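Local structure of tRNA (guanine(26)-N(2))-dimethyltransferase (Pyrococcus horikoshii, 2DUL) at residues W75-S80 against N122-E127. The protein probably dimethylates N2 of guanine 26 in tRNAs, with S-adenosyl-L-methionine as the methyl donor. Numbering follows the deposited sequence.
Sequences WLNDIS and NRLMAE
L124 of helix 121-127 reaches between W75 and N77 of strand 73-78, one methyl for each. Its CD2 lies 3.4 Å from N77 CB, the two side chains meeting head-on. CD1 meets the six-membered ring of W75 obliquely, 3.7 Å from CZ3. With CG anti to the backbone N (chi1 176°), the leucine is extended from the helix toward the sheet. Cut back to an alanine, this position would probably lose both methyl contacts, opening a gap beside the W75 ring and the N77 side chain. L52 of strand 50-53 and N117 of strand 113-118 also touch L124. The buried amide of N77 is gripped at both ends: OD1 accepts from N117 ND2, while ND2 donates to the carbonyls of A54 and D119, which fixes its rotation. W75 NE1 hydrogen-bonds to E73 OE2. Beyond N77 the strand ends in an Asx turn, S80 N donating to D78 OD2 at 2.9 Å, and S80 OG caps the next helix. Helix 121-127 thus packs on one face of the parallel strands and helix 81-94 on the other, as in the Rossmann-like fold of class I methyltransferases; here D78, D120 and A121 are predicted to bind S-adenosyl-L-methionine.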
loop_
_atom_site.group_PDB
_atom_site.type_symbol
_atom_site.label_atom_id
_atom_site.label_comp_id
_atom_site.label_asym_id
_atom_site.label_seq_id
_atom_site.Cartn_x
_atom_site.Cartn_y
_atom_site.Cartn_z
ATOM N N TRP A 75 -11.269 0.248 -16.229
ATOM C CA TRP A 75 -10.931 1.530 -16.826
ATOM C C TRP A 75 -9.423 1.759 -16.748
ATOM O O TRP A 75 -8.797 1.530 -15.711
ATOM C CB TRP A 75 -11.653 2.673 -16.103
ATOM C CG TRP A 75 -13.134 2.698 -16.325
ATOM C CD1 TRP A 75 -14.022 1.701 -16.046
ATOM C CD2 TRP A 75 -13.904 3.789 -16.846
ATOM N NE1 TRP A 75 -15.297 2.103 -16.358
ATOM C CE2 TRP A 75 -15.255 3.380 -16.850
ATOM C CE3 TRP A 75 -13.584 5.072 -17.308
ATOM C CZ2 TRP A 75 -16.291 4.210 -17.298
ATOM C CZ3 TRP A 75 -14.613 5.900 -17.755
ATOM C CH2 TRP A 75 -15.952 5.462 -17.746
ATOM N N LEU A 76 -8.851 2.198 -17.860
ATOM C CA LEU A 76 -7.429 2.496 -17.940
ATOM C C LEU A 76 -7.340 3.969 -18.303
ATOM O O LEU A 76 -7.992 4.418 -19.244
ATOM C CB LEU A 76 -6.758 1.664 -19.033
ATOM C CG LEU A 76 -6.710 0.142 -18.879
ATOM C CD1 LEU A 76 -8.061 -0.451 -19.227
ATOM C CD2 LEU A 76 -5.644 -0.420 -19.812
ATOM N N ASN A 77 -6.537 4.726 -17.569
ATOM C CA ASN A 77 -6.422 6.149 -17.848
ATOM C C ASN A 77 -4.998 6.684 -17.800
ATOM O O ASN A 77 -4.175 6.216 -17.023
ATOM C CB ASN A 77 -7.264 6.945 -16.847
ATOM C CG ASN A 77 -7.142 8.449 -17.046
ATOM O OD1 ASN A 77 -7.766 9.024 -17.940
ATOM N ND2 ASN A 77 -6.323 9.091 -16.217
ATOM N N ASP A 78 -4.723 7.674 -18.643
ATOM C CA ASP A 78 -3.424 8.341 -18.665
ATOM C C ASP A 78 -3.568 9.671 -19.394
ATOM O O ASP A 78 -4.266 9.769 -20.405
ATOM C CB ASP A 78 -2.355 7.489 -19.351
ATOM C CG ASP A 78 -0.948 7.873 -18.913
ATOM O OD1 ASP A 78 -0.355 7.134 -18.099
ATOM O OD2 ASP A 78 -0.444 8.925 -19.364
ATOM N N ILE A 79 -2.903 10.695 -18.879
ATOM C CA ILE A 79 -2.978 12.019 -19.473
ATOM C C ILE A 79 -2.116 12.147 -20.732
ATOM O O ILE A 79 -2.336 13.034 -21.554
ATOM C CB ILE A 79 -2.546 13.092 -18.446
ATOM C CG1 ILE A 79 -2.862 14.491 -18.977
ATOM C CG2 ILE A 79 -1.062 12.951 -18.149
ATOM C CD1 ILE A 79 -2.556 15.596 -17.990
ATOM N N SER A 80 -1.144 11.254 -20.883
ATOM C CA SER A 80 -0.245 11.287 -22.035
ATOM C C SER A 80 -0.807 10.663 -23.306
ATOM O O SER A 80 -1.330 9.550 -23.287
ATOM C CB SER A 80 1.072 10.592 -21.687
ATOM O OG SER A 80 1.845 10.368 -22.857
ATOM N N ASN A 122 -7.537 13.171 -12.220
ATOM C CA ASN A 122 -8.470 13.930 -11.392
ATOM C C ASN A 122 -9.745 14.281 -12.155
ATOM O O ASN A 122 -10.837 14.297 -11.580
ATOM C CB ASN A 122 -7.824 15.221 -10.866
ATOM C CG ASN A 122 -7.047 15.005 -9.573
ATOM O OD1 ASN A 122 -7.453 14.218 -8.714
ATOM N ND2 ASN A 122 -5.935 15.723 -9.421
ATOM N N ARG A 123 -9.615 14.560 -13.448
ATOM C CA ARG A 123 -10.783 14.901 -14.250
ATOM C C ARG A 123 -11.645 13.660 -14.458
ATOM O O ARG A 123 -12.869 13.717 -14.319
ATOM C CB ARG A 123 -10.361 15.494 -15.596
ATOM C CG ARG A 123 -11.525 16.010 -16.437
ATOM C CD ARG A 123 -11.016 16.888 -17.573
ATOM N NE ARG A 123 -12.084 17.348 -18.461
ATOM C CZ ARG A 123 -12.679 16.590 -19.378
ATOM N NH1 ARG A 123 -12.314 15.326 -19.535
ATOM N NH2 ARG A 123 -13.640 17.097 -20.140
ATOM N N LEU A 124 -11.010 12.536 -14.778
ATOM C CA LEU A 124 -11.762 11.298 -14.972
ATOM C C LEU A 124 -12.498 10.883 -13.692
ATOM O O LEU A 124 -13.689 10.567 -13.728
ATOM C CB LEU A 124 -10.836 10.160 -15.423
ATOM C CG LEU A 124 -11.507 8.787 -15.575
ATOM C CD1 LEU A 124 -12.687 8.871 -16.540
ATOM C CD2 LEU A 124 -10.486 7.787 -16.070
ATOM N N MET A 125 -11.800 10.890 -12.559
ATOM C CA MET A 125 -12.428 10.497 -11.298
ATOM C C MET A 125 -13.540 11.455 -10.867
ATOM O O MET A 125 -14.518 11.034 -10.237
ATOM C CB MET A 125 -11.367 10.355 -10.198
ATOM C CG MET A 125 -10.408 9.188 -10.451
ATOM S SD MET A 125 -9.324 8.830 -9.059
ATOM C CE MET A 125 -8.227 10.290 -9.080
ATOM N N ALA A 126 -13.403 12.734 -11.211
ATOM C CA ALA A 126 -14.430 13.720 -10.875
ATOM C C ALA A 126 -15.686 13.439 -11.698
ATOM O O ALA A 126 -16.811 13.694 -11.252
ATOM C CB ALA A 126 -13.924 15.130 -11.160
ATOM N N GLU A 127 -15.491 12.918 -12.906
ATOM C CA GLU A 127 -16.605 12.586 -13.788
ATOM C C GLU A 127 -17.321 11.314 -13.316
ATOM O O GLU A 127 -18.527 11.162 -13.516
ATOM C CB GLU A 127 -16.104 12.394 -15.226
ATOM C CG GLU A 127 -15.404 13.622 -15.802
ATOM C CD GLU A 127 -14.989 13.453 -17.257
ATOM O OE1 GLU A 127 -14.312 12.454 -17.583
ATOM O OE2 GLU A 127 -15.334 14.333 -18.076
#